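Anti-sigma-I factor RsgI3 (Clostridium thermocellum, PDB 6QE7) probably restrains the sigma factor SigI3 as its anti-sigma factor, and through the extracellular PA14 dyad contained in this chain binds pectin and related plant polysaccharides. Local coordinates at residues 50-58 with 134-142; 62-73 with 84-95. One frame throughout, in Å; residues are numbered along the deposited sequence.

Overall arrangement
Both contacts lie in the first of the two PA14 domains, a fold of antiparallel strands. From the N terminus the chain runs through strand 46-51, turns a corner at Gly52 and enters strand 53-54, where contact 1 begins. Contact 2 closes a short loop: it pairs strand 60-69 with 91-99 in the smaller sheet and 72-76 with 79-84 in the larger, beside a calcium ion. Only after strands 105-113 and 119-125 does 134-142 return to close contact 1, adding strand 139-141 to the larger sheet beside 53-54; this long loop encloses contact 2. Their centres are about 19 Å apart, yet Pro56 and Ile134 of contact 1 pack on Tyr62 and Phe64 of contact 2.

Contact 1 (50-58 with 134-142); sequences WTGKVEPRY and IPSSQLYPS
Lys53 and Tyr140 form the hydrogen-bonded pair of a short antiparallel ladder, by which strand 139-141 joins strand 53-54 in the larger sheet of the first PA14 domain. Lys53 N donates to Tyr140 O and Tyr140 N to Lys53 O. Toward one end Ser142 N donates to Thr51 O, and the two small hydroxyls share a short hydrogen bond, 2.5 Å between Thr51 OG1 and Ser142 OG. Toward the other, Glu55 N donates to Gln138 O, and the amide of Gln138 answers: its NE2 reaches Glu55 O at 2.8 Å, nearly straight at 159° and close to its own amide plane. A bend at chi2 (-48°) folds the glutamine back against its partner, and a side chain thus adds one more bond next to the backbone one. Its other end, OE1, accepts from Ser137 OG at 3.0 Å and lies over one face of the Arg57 guanidinium.

Gly52, at the corner, fits because its CA lies just 3.0 Å from Tyr140 O, where a side chain would clash. On one face of the ladder Val54 and Leu139 lie side by side, Val54 CG2 meeting Leu139 CD2 at 3.8 Å and Ile134 CG2 at 4.1 Å; these branched apolar residues suit the interior, where Trp124 of strand 119-125 packs on Val54, Ile134 and Gln138. The other face carries Lys53 and the Tyr140 ring. The Glu55 carboxylate is turned only 13° from that ring plane, and its OE1 forms a salt bridge with Lys104, which also makes a cation-pi contact with Tyr140.

Farther out, Asp106 pairs with Lys53, while Arg57 NH1 makes a salt bridge with Glu132 OE2 and a hydrogen bond with Gln129 OE1.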
loop_
_atom_site.group_PDB
_atom_site.type_symbol
_atom_site.label_atom_id
_atom_site.label_comp_id
_atom_site.label_asym_id
_atom_site.label_seq_id
_atom_site.Cartn_x
_atom_site.Cartn_y
_atom_site.Cartn_z
ATOM N N TRP A 50 -8.175 -3.934 12.321
ATOM C CA TRP A 50 -8.728 -3.743 13.674
ATOM C C TRP A 50 -7.716 -4.282 14.674
ATOM O O TRP A 50 -7.263 -5.404 14.467
ATOM C CB TRP A 50 -10.035 -4.482 13.795
ATOM C CG TRP A 50 -11.152 -3.909 12.986
ATOM C CD1 TRP A 50 -11.872 -2.796 13.307
ATOM C CD2 TRP A 50 -11.793 -4.488 11.845
ATOM N NE1 TRP A 50 -12.866 -2.604 12.408
ATOM C CE2 TRP A 50 -12.830 -3.590 11.460
ATOM C CE3 TRP A 50 -11.576 -5.608 11.038
ATOM C CZ2 TRP A 50 -13.672 -3.819 10.351
ATOM C CZ3 TRP A 50 -12.387 -5.818 9.915
ATOM C CH2 TRP A 50 -13.398 -4.915 9.557
ATOM N N THR A 51 -7.274 -3.461 15.618
ATOM C CA THR A 51 -6.371 -3.917 16.700
ATOM C C THR A 51 -6.834 -3.438 18.083
ATOM O O THR A 51 -7.461 -2.386 18.209
ATOM C CB THR A 51 -4.955 -3.436 16.473
ATOM O OG1 THR A 51 -4.995 -2.021 16.591
ATOM C CG2 THR A 51 -4.362 -3.931 15.163
ATOM N N GLY A 52 -6.645 -4.294 19.079
ATOM C CA GLY A 52 -6.834 -3.968 20.490
ATOM C C GLY A 52 -6.615 -5.211 21.303
ATOM O O GLY A 52 -5.678 -6.011 20.941
ATOM N N LYS A 53 -7.501 -5.402 22.271
ATOM C CA LYS A 53 -7.469 -6.554 23.210
ATOM C C LYS A 53 -8.878 -7.070 23.333
ATOM O O LYS A 53 -9.849 -6.243 23.306
ATOM C CB LYS A 53 -6.868 -6.090 24.538
ATOM C CG LYS A 53 -5.396 -5.735 24.444
ATOM C CD LYS A 53 -4.930 -4.989 25.669
ATOM C CE LYS A 53 -3.440 -4.789 25.772
ATOM N NZ LYS A 53 -2.707 -5.971 25.272
ATOM N N VAL A 54 -9.014 -8.379 23.357
ATOM C CA VAL A 54 -10.283 -9.077 23.640
ATOM C C VAL A 54 -10.152 -9.697 25.048
ATOM O O VAL A 54 -8.985 -10.020 25.437
ATOM C CB VAL A 54 -10.622 -10.089 22.549
ATOM C CG1 VAL A 54 -9.569 -11.182 22.409
ATOM C CG2 VAL A 54 -11.978 -10.716 22.743
ATOM N N GLU A 55 -11.271 -9.741 25.808
ATOM C CA GLU A 55 -11.348 -10.259 27.214
ATOM C C GLU A 55 -12.431 -11.315 27.312
ATOM O O GLU A 55 -13.620 -11.025 27.336
ATOM C CB GLU A 55 -11.563 -9.147 28.214
ATOM C CG GLU A 55 -12.005 -9.628 29.585
ATOM C CD GLU A 55 -11.840 -8.562 30.651
ATOM O OE1 GLU A 55 -11.098 -7.572 30.378
ATOM O OE2 GLU A 55 -12.449 -8.712 31.750
ATOM N N PRO A 56 -12.088 -12.611 27.262
ATOM C CA PRO A 56 -13.124 -13.618 27.364
ATOM C C PRO A 56 -13.787 -13.552 28.761
ATOM O O PRO A 56 -13.200 -13.025 29.732
ATOM C CB PRO A 56 -12.369 -14.937 27.152
ATOM C CG PRO A 56 -10.974 -14.599 27.602
ATOM C CD PRO A 56 -10.725 -13.171 27.207
ATOM N N ARG A 57 -15.036 -14.022 28.832
ATOM C CA ARG A 57 -15.764 -14.034 30.137
ATOM C C ARG A 57 -15.389 -15.311 30.922
ATOM O O ARG A 57 -15.395 -15.220 32.172
ATOM C CB ARG A 57 -17.275 -13.979 29.898
ATOM C CG ARG A 57 -17.789 -12.776 29.112
ATOM C CD ARG A 57 -19.143 -13.171 28.535
ATOM N NE ARG A 57 -20.001 -12.035 28.236
ATOM C CZ ARG A 57 -20.439 -11.690 27.008
ATOM N NH1 ARG A 57 -20.126 -12.408 25.934
ATOM N NH2 ARG A 57 -21.214 -10.621 26.861
ATOM N N TYR A 58 -15.103 -16.431 30.216
ATOM C CA TYR A 58 -14.880 -17.798 30.756
ATOM C C TYR A 58 -13.461 -18.328 30.462
ATOM O O TYR A 58 -12.868 -17.937 29.432
ATOM C CB TYR A 58 -15.929 -18.690 30.128
ATOM C CG TYR A 58 -17.333 -18.133 30.152
ATOM C CD1 TYR A 58 -18.016 -17.888 31.336
ATOM C CD2 TYR A 58 -18.004 -17.888 28.965
ATOM C CE1 TYR A 58 -19.314 -17.395 31.331
ATOM C CE2 TYR A 58 -19.312 -17.437 28.944
ATOM C CZ TYR A 58 -19.969 -17.186 30.135
ATOM O OH TYR A 58 -21.247 -16.710 30.052
ATOM N N ILE A 134 -18.633 -10.670 18.634
ATOM C CA ILE A 134 -17.899 -10.331 19.871
ATOM C C ILE A 134 -18.348 -8.935 20.249
ATOM O O ILE A 134 -18.131 -7.980 19.500
ATOM C CB ILE A 134 -16.371 -10.417 19.765
ATOM C CG1 ILE A 134 -15.889 -11.778 19.264
ATOM C CG2 ILE A 134 -15.710 -10.063 21.100
ATOM C CD1 ILE A 134 -14.377 -11.967 19.328
ATOM N N PRO A 135 -18.872 -8.727 21.465
ATOM C CA PRO A 135 -19.423 -7.424 21.820
ATOM C C PRO A 135 -18.421 -6.419 22.364
ATOM O O PRO A 135 -17.316 -6.803 22.708
ATOM C CB PRO A 135 -20.454 -7.814 22.886
ATOM C CG PRO A 135 -19.783 -8.947 23.587
ATOM C CD PRO A 135 -19.111 -9.749 22.496
ATOM N N SER A 136 -18.823 -5.139 22.386
ATOM C CA SER A 136 -17.931 -4.001 22.676
ATOM C C SER A 136 -17.468 -4.086 24.108
ATOM O O SER A 136 -16.388 -3.577 24.384
ATOM C CB SER A 136 -18.560 -2.644 22.435
ATOM O OG SER A 136 -19.788 -2.525 23.113
ATOM N N SER A 137 -18.278 -4.657 24.982
ATOM C CA SER A 137 -17.966 -4.779 26.444
ATOM C C SER A 137 -16.708 -5.613 26.615
ATOM O O SER A 137 -16.019 -5.349 27.575
ATOM C CB SER A 137 -19.083 -5.419 27.230
ATOM O OG SER A 137 -19.517 -6.601 26.574
ATOM N N GLN A 138 -16.413 -6.537 25.688
ATOM C CA GLN A 138 -15.204 -7.414 25.786
ATOM C C GLN A 138 -14.042 -6.946 24.896
ATOM O O GLN A 138 -13.102 -7.741 24.722
ATOM C CB GLN A 138 -15.551 -8.833 25.339
ATOM C CG GLN A 138 -16.834 -9.409 25.914
ATOM C CD GLN A 138 -16.939 -9.233 27.400
ATOM O OE1 GLN A 138 -17.958 -8.763 27.901
ATOM N NE2 GLN A 138 -15.858 -9.533 28.103
ATOM N N LEU A 139 -14.089 -5.748 24.322
ATOM C CA LEU A 139 -13.064 -5.291 23.342
ATOM C C LEU A 139 -12.535 -3.917 23.721
ATOM O O LEU A 139 -13.346 -3.003 23.971
ATOM C CB LEU A 139 -13.644 -5.256 21.922
ATOM C CG LEU A 139 -14.177 -6.556 21.337
ATOM C CD1 LEU A 139 -15.041 -6.240 20.132
ATOM C CD2 LEU A 139 -13.083 -7.531 20.927
ATOM N N TYR A 140 -11.217 -3.764 23.682
ATOM C CA TYR A 140 -10.483 -2.556 24.130
ATOM C C TYR A 140 -9.619 -2.090 22.975
ATOM O O TYR A 140 -8.797 -2.852 22.495
ATOM C CB TYR A 140 -9.585 -2.865 25.340
ATOM C CG TYR A 140 -10.366 -3.370 26.528
ATOM C CD1 TYR A 140 -10.861 -4.671 26.552
ATOM C CD2 TYR A 140 -10.690 -2.494 27.565
ATOM C CE1 TYR A 140 -11.639 -5.117 27.613
ATOM C CE2 TYR A 140 -11.459 -2.925 28.631
ATOM C CZ TYR A 140 -11.922 -4.230 28.654
ATOM O OH TYR A 140 -12.687 -4.596 29.710
ATOM N N PRO A 141 -9.782 -0.848 22.507
ATOM C CA PRO A 141 -9.099 -0.424 21.300
ATOM C C PRO A 141 -7.634 -0.255 21.619
ATOM O O PRO A 141 -7.327 0.005 22.734
ATOM C CB PRO A 141 -9.742 0.921 20.912
ATOM C CG PRO A 141 -10.443 1.386 22.188
ATOM C CD PRO A 141 -10.775 0.133 22.986
ATOM N N SER A 142 -6.756 -0.390 20.638
ATOM C CA SER A 142 -5.345 -0.046 20.891
ATOM C C SER A 142 -5.289 1.471 20.822
ATOM O O SER A 142 -6.172 2.033 20.222
ATOM C CB SER A 142 -4.388 -0.747 19.965
ATOM O OG SER A 142 -4.797 -0.542 18.658
#

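Contact 2 (62-73 with 84-95); sequences YTFYTVTDDGVR and KWKSQSATEHSE. With CA (calcium ion), chain D.
The Arg73 guanidinium lies flat on the indole of Trp85, beside strands 72-76 and 79-84 in the larger antiparallel sheet of the first PA14 domain. In this off-centre cation-pi stack, planes 17° apart, NH1 sits over one indole face, 3.5 Å from Trp85 CG. Trp85 CB lies over a face of the guanidinium, and Val72 C meets the indole edge in plane. Arginine suits this place because Asp83 can pair with NE while its flat face rests on the ring. The His93 imidazole has Lys84 CG over the centre of one face and Gln88 CD at its edge; NE2 donates to Gln88 OE1 at 2.9 Å, almost perfectly straight (177°) and on a lone pair of that oxygen.

Val72 and Lys84 form a hydrogen-bonded pair in this sheet. A second ladder sets strand 60-69 against strand 91-99, with loop 85-90 leading into the latter past a calcium site. Phe64, Thr66 and Thr68 pair with Glu95, His93 and Thr91; Thr68 N to Thr91 O is weak. With its oxygen committed to His93, the Gln88 amide turns NE2 toward Thr68 O at 3.1 Å. That carbonyl also accepts from Thr91 N, on the opposite face of its plane. Thr68 OG1 donates to Asp70 O, and water 1 joins both Thr66 and Thr68 hydroxyls to Thr91 O.

Asp69 OD1 and Asp70 OD1 bind calcium with Gln113, Val115, Ala117 and two waters; Asp70 OD1 also accepts from His114 N. A cis peptide links the aspartates, and Asp70 and Gly71 form a classic beta bulge facing Tyr112. Asp69 CG, anti to the backbone N (chi1 172°), carries OD1 to within 2.3 Å of the ion. Asp70 OD2 is steadied by Gln88 N, which approaches its anti side at 3.1 Å.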
loop_
_atom_site.group_PDB
_atom_site.type_symbol
_atom_site.label_atom_id
_atom_site.label_comp_id
_atom_site.label_asym_id
_atom_site.label_seq_id
_atom_site.Cartn_x
_atom_site.Cartn_y
_atom_site.Cartn_z
ATOM N N TYR A 62 -12.116 -21.343 23.349
ATOM C CA TYR A 62 -12.885 -20.435 22.465
ATOM C C TYR A 62 -12.693 -20.862 21.028
ATOM O O TYR A 62 -11.605 -21.304 20.630
ATOM C CB TYR A 62 -12.512 -18.980 22.698
ATOM C CG TYR A 62 -13.182 -18.372 23.898
ATOM C CD1 TYR A 62 -12.590 -18.422 25.155
ATOM C CD2 TYR A 62 -14.428 -17.767 23.771
ATOM C CE1 TYR A 62 -13.211 -17.847 26.250
ATOM C CE2 TYR A 62 -15.076 -17.233 24.864
ATOM C CZ TYR A 62 -14.452 -17.245 26.097
ATOM O OH TYR A 62 -15.083 -16.687 27.162
ATOM N N THR A 63 -13.766 -20.752 20.262
ATOM C CA THR A 63 -13.755 -20.726 18.787
ATOM C C THR A 63 -13.929 -19.255 18.390
ATOM O O THR A 63 -14.880 -18.626 18.905
ATOM C CB THR A 63 -14.793 -21.698 18.214
ATOM O OG1 THR A 63 -14.541 -22.986 18.784
ATOM C CG2 THR A 63 -14.812 -21.755 16.690
ATOM N N PHE A 64 -13.000 -18.693 17.602
ATOM C CA PHE A 64 -13.186 -17.430 16.835
ATOM C C PHE A 64 -13.638 -17.777 15.422
ATOM O O PHE A 64 -13.209 -18.810 14.769
ATOM C CB PHE A 64 -11.908 -16.606 16.781
ATOM C CG PHE A 64 -11.610 -16.064 18.119
ATOM C CD1 PHE A 64 -11.073 -16.884 19.094
ATOM C CD2 PHE A 64 -11.993 -14.797 18.460
ATOM C CE1 PHE A 64 -10.813 -16.387 20.355
ATOM C CE2 PHE A 64 -11.699 -14.296 19.712
ATOM C CZ PHE A 64 -11.127 -15.095 20.661
ATOM N N TYR A 65 -14.605 -16.993 14.966
ATOM C CA TYR A 65 -15.137 -17.083 13.584
ATOM C C TYR A 65 -15.059 -15.693 12.936
ATOM O O TYR A 65 -15.370 -14.685 13.585
ATOM C CB TYR A 65 -16.603 -17.497 13.515
ATOM C CG TYR A 65 -17.059 -18.566 14.476
ATOM C CD1 TYR A 65 -17.141 -18.340 15.852
ATOM C CD2 TYR A 65 -17.414 -19.814 13.992
ATOM C CE1 TYR A 65 -17.611 -19.338 16.704
ATOM C CE2 TYR A 65 -17.863 -20.818 14.838
ATOM C CZ TYR A 65 -17.957 -20.579 16.198
ATOM O OH TYR A 65 -18.367 -21.624 16.999
ATOM N N THR A 66 -14.717 -15.700 11.650
ATOM C CA THR A 66 -14.744 -14.542 10.740
ATOM C C THR A 66 -15.711 -14.923 9.634
ATOM O O THR A 66 -15.720 -16.054 9.208
ATOM C CB THR A 66 -13.343 -14.196 10.230
ATOM O OG1 THR A 66 -12.837 -15.284 9.445
ATOM C CG2 THR A 66 -12.366 -13.888 11.339
ATOM N N VAL A 67 -16.586 -14.007 9.270
ATOM C CA VAL A 67 -17.356 -14.160 8.017
ATOM C C VAL A 67 -17.028 -12.899 7.219
ATOM O O VAL A 67 -17.394 -11.811 7.687
ATOM C CB VAL A 67 -18.878 -14.289 8.286
ATOM C CG1 VAL A 67 -19.621 -14.588 7.005
ATOM C CG2 VAL A 67 -19.164 -15.366 9.303
ATOM N N THR A 68 -16.377 -13.058 6.075
ATOM C CA THR A 68 -15.768 -11.955 5.308
ATOM C C THR A 68 -16.001 -12.183 3.836
ATOM O O THR A 68 -15.923 -13.332 3.351
ATOM C CB THR A 68 -14.273 -11.778 5.541
ATOM O OG1 THR A 68 -13.458 -12.967 5.379
ATOM C CG2 THR A 68 -14.007 -11.245 6.923
ATOM N N ASP A 69 -16.106 -11.048 3.166
ATOM C CA ASP A 69 -15.874 -10.919 1.723
ATOM C C ASP A 69 -15.114 -9.608 1.562
ATOM O O ASP A 69 -15.737 -8.583 1.866
ATOM C CB ASP A 69 -17.214 -10.978 0.988
ATOM C CG ASP A 69 -17.066 -10.662 -0.484
ATOM O OD1 ASP A 69 -15.977 -10.102 -0.882
ATOM O OD2 ASP A 69 -17.990 -11.003 -1.213
ATOM N N ASP A 70 -13.789 -9.619 1.165
ATOM C CA ASP A 70 -13.065 -10.819 0.757
ATOM C C ASP A 70 -12.271 -11.442 1.895
ATOM O O ASP A 70 -12.854 -12.140 2.720
ATOM C CB ASP A 70 -12.171 -10.547 -0.441
ATOM C CG ASP A 70 -13.030 -10.196 -1.648
ATOM O OD1 ASP A 70 -13.556 -9.014 -1.675
ATOM O OD2 ASP A 70 -13.122 -11.031 -2.568
ATOM N N GLY A 71 -10.983 -11.195 1.965
ATOM C CA GLY A 71 -10.095 -12.078 2.733
ATOM C C GLY A 71 -9.871 -11.565 4.129
ATOM O O GLY A 71 -10.317 -10.456 4.511
ATOM N N VAL A 72 -9.244 -12.403 4.923
ATOM C CA VAL A 72 -9.073 -12.064 6.358
ATOM C C VAL A 72 -7.799 -12.692 6.874
ATOM O O VAL A 72 -7.483 -13.795 6.494
ATOM C CB VAL A 72 -10.320 -12.521 7.120
ATOM C CG1 VAL A 72 -10.528 -14.012 6.919
ATOM C CG2 VAL A 72 -10.306 -12.140 8.629
ATOM N N ARG A 73 -7.262 -12.118 7.912
ATOM C CA ARG A 73 -6.319 -12.804 8.791
ATOM C C ARG A 73 -6.662 -12.445 10.229
ATOM O O ARG A 73 -6.915 -11.238 10.492
ATOM C CB ARG A 73 -4.886 -12.352 8.463
ATOM C CG ARG A 73 -4.339 -12.794 7.117
ATOM C CD ARG A 73 -2.820 -12.565 7.120
ATOM N NE ARG A 73 -2.306 -13.371 6.025
ATOM C CZ ARG A 73 -1.970 -12.912 4.839
ATOM N NH1 ARG A 73 -1.975 -11.594 4.538
ATOM N NH2 ARG A 73 -1.509 -13.815 4.007
ATOM N N LYS A 84 -6.779 -16.542 5.546
ATOM C CA LYS A 84 -7.578 -16.777 4.328
ATOM C C LYS A 84 -7.571 -15.509 3.490
ATOM O O LYS A 84 -8.673 -14.898 3.315
ATOM C CB LYS A 84 -8.987 -17.181 4.722
ATOM C CG LYS A 84 -9.073 -18.541 5.370
ATOM C CD LYS A 84 -8.554 -19.653 4.525
ATOM C CE LYS A 84 -8.695 -20.939 5.315
ATOM N NZ LYS A 84 -8.702 -22.076 4.400
ATOM N N TRP A 85 -6.379 -15.068 3.127
ATOM C CA TRP A 85 -6.217 -13.785 2.417
ATOM C C TRP A 85 -6.437 -13.988 0.926
ATOM O O TRP A 85 -5.492 -14.296 0.210
ATOM C CB TRP A 85 -4.804 -13.274 2.656
ATOM C CG TRP A 85 -4.702 -11.806 2.401
ATOM C CD1 TRP A 85 -3.950 -11.194 1.448
ATOM C CD2 TRP A 85 -5.253 -10.751 3.203
ATOM N NE1 TRP A 85 -4.069 -9.829 1.560
ATOM C CE2 TRP A 85 -4.768 -9.518 2.673
ATOM C CE3 TRP A 85 -6.145 -10.700 4.257
ATOM C CZ2 TRP A 85 -5.244 -8.290 3.078
ATOM C CZ3 TRP A 85 -6.588 -9.466 4.711
ATOM C CH2 TRP A 85 -6.116 -8.268 4.139
ATOM N N LYS A 86 -7.683 -13.922 0.482
ATOM C CA LYS A 86 -8.083 -14.326 -0.885
ATOM C C LYS A 86 -9.442 -13.716 -1.182
ATOM O O LYS A 86 -10.139 -13.266 -0.238
ATOM C CB LYS A 86 -8.153 -15.847 -1.061
ATOM C CG LYS A 86 -9.260 -16.514 -0.254
ATOM C CD LYS A 86 -9.193 -17.998 -0.250
ATOM C CE LYS A 86 -10.385 -18.641 0.433
ATOM N NZ LYS A 86 -10.321 -20.098 0.195
ATOM N N SER A 87 -9.743 -13.763 -2.463
ATOM C CA SER A 87 -11.012 -13.434 -3.101
ATOM C C SER A 87 -12.007 -14.510 -2.642
ATOM O O SER A 87 -11.759 -15.740 -2.809
ATOM C CB SER A 87 -10.817 -13.363 -4.586
ATOM O OG SER A 87 -12.025 -13.133 -5.236
ATOM N N GLN A 88 -13.075 -14.076 -1.983
ATOM C CA GLN A 88 -14.129 -15.009 -1.575
ATOM C C GLN A 88 -15.415 -14.228 -1.338
ATOM O O GLN A 88 -15.374 -13.229 -0.668
ATOM C CB GLN A 88 -13.774 -15.769 -0.289
ATOM C CG GLN A 88 -13.303 -14.877 0.849
ATOM C CD GLN A 88 -13.037 -15.660 2.116
ATOM O OE1 GLN A 88 -12.516 -16.758 2.105
ATOM N NE2 GLN A 88 -13.418 -15.097 3.259
ATOM N N SER A 89 -16.489 -14.671 -1.945
ATOM C CA SER A 89 -17.841 -14.446 -1.405
ATOM C C SER A 89 -17.831 -14.682 0.106
ATOM O O SER A 89 -16.942 -15.464 0.549
ATOM C CB SER A 89 -18.789 -15.360 -2.095
ATOM O OG SER A 89 -20.064 -14.848 -1.905
ATOM N N ALA A 90 -18.836 -14.157 0.838
ATOM C CA ALA A 90 -18.974 -14.234 2.313
ATOM C C ALA A 90 -18.823 -15.680 2.759
ATOM O O ALA A 90 -19.554 -16.552 2.271
ATOM C CB ALA A 90 -20.304 -13.722 2.789
ATOM N N THR A 91 -17.852 -15.941 3.607
ATOM C CA THR A 91 -17.452 -17.316 3.913
ATOM C C THR A 91 -17.050 -17.254 5.362
ATOM O O THR A 91 -16.315 -16.340 5.708
ATOM C CB THR A 91 -16.296 -17.841 3.044
ATOM O OG1 THR A 91 -16.674 -17.800 1.657
ATOM C CG2 THR A 91 -15.878 -19.231 3.478
ATOM N N GLU A 92 -17.500 -18.221 6.154
ATOM C CA GLU A 92 -17.075 -18.359 7.543
ATOM C C GLU A 92 -15.781 -19.183 7.537
ATOM O O GLU A 92 -15.763 -20.126 6.797
ATOM C CB GLU A 92 -18.124 -19.166 8.305
ATOM C CG GLU A 92 -17.816 -19.303 9.779
ATOM C CD GLU A 92 -19.091 -19.543 10.588
ATOM O OE1 GLU A 92 -19.654 -20.583 10.411
ATOM O OE2 GLU A 92 -19.563 -18.635 11.270
ATOM N N HIS A 93 -14.857 -18.882 8.449
ATOM C CA HIS A 93 -13.615 -19.634 8.759
ATOM C C HIS A 93 -13.500 -19.514 10.257
ATOM O O HIS A 93 -14.072 -18.547 10.816
ATOM C CB HIS A 93 -12.345 -19.021 8.106
ATOM C CG HIS A 93 -12.416 -18.950 6.614
ATOM N ND1 HIS A 93 -12.511 -20.089 5.817
ATOM C CD2 HIS A 93 -12.429 -17.894 5.754
ATOM C CE1 HIS A 93 -12.588 -19.734 4.543
ATOM N NE2 HIS A 93 -12.497 -18.384 4.479
ATOM N N SER A 94 -12.849 -20.461 10.898
ATOM C CA SER A 94 -12.820 -20.458 12.367
ATOM C C SER A 94 -11.591 -21.215 12.850
ATOM O O SER A 94 -11.149 -22.060 12.083
ATOM C CB SER A 94 -14.080 -21.115 12.876
ATOM O OG SER A 94 -14.201 -22.469 12.381
ATOM N N GLU A 95 -11.188 -21.003 14.111
ATOM C CA GLU A 95 -10.136 -21.772 14.794
ATOM C C GLU A 95 -10.334 -21.638 16.283
ATOM O O GLU A 95 -11.076 -20.748 16.716
ATOM C CB GLU A 95 -8.709 -21.297 14.436
ATOM C CG GLU A 95 -7.961 -22.325 13.555
ATOM C CD GLU A 95 -7.762 -23.779 14.054
ATOM O OE1 GLU A 95 -7.834 -24.035 15.337
ATOM O OE2 GLU A 95 -7.526 -24.687 13.173
HETATM CA CA CA D . -15.761 -8.558 -2.558
HETATM O O HOH W 1 -13.859 -15.126 6.880
HETATM O O HOH W 2 -20.358 -11.744 -0.124
HETATM O O HOH W 3 -17.077 -10.677 -3.700
HETATM O O HOH W 4 -14.888 -10.256 -4.532
#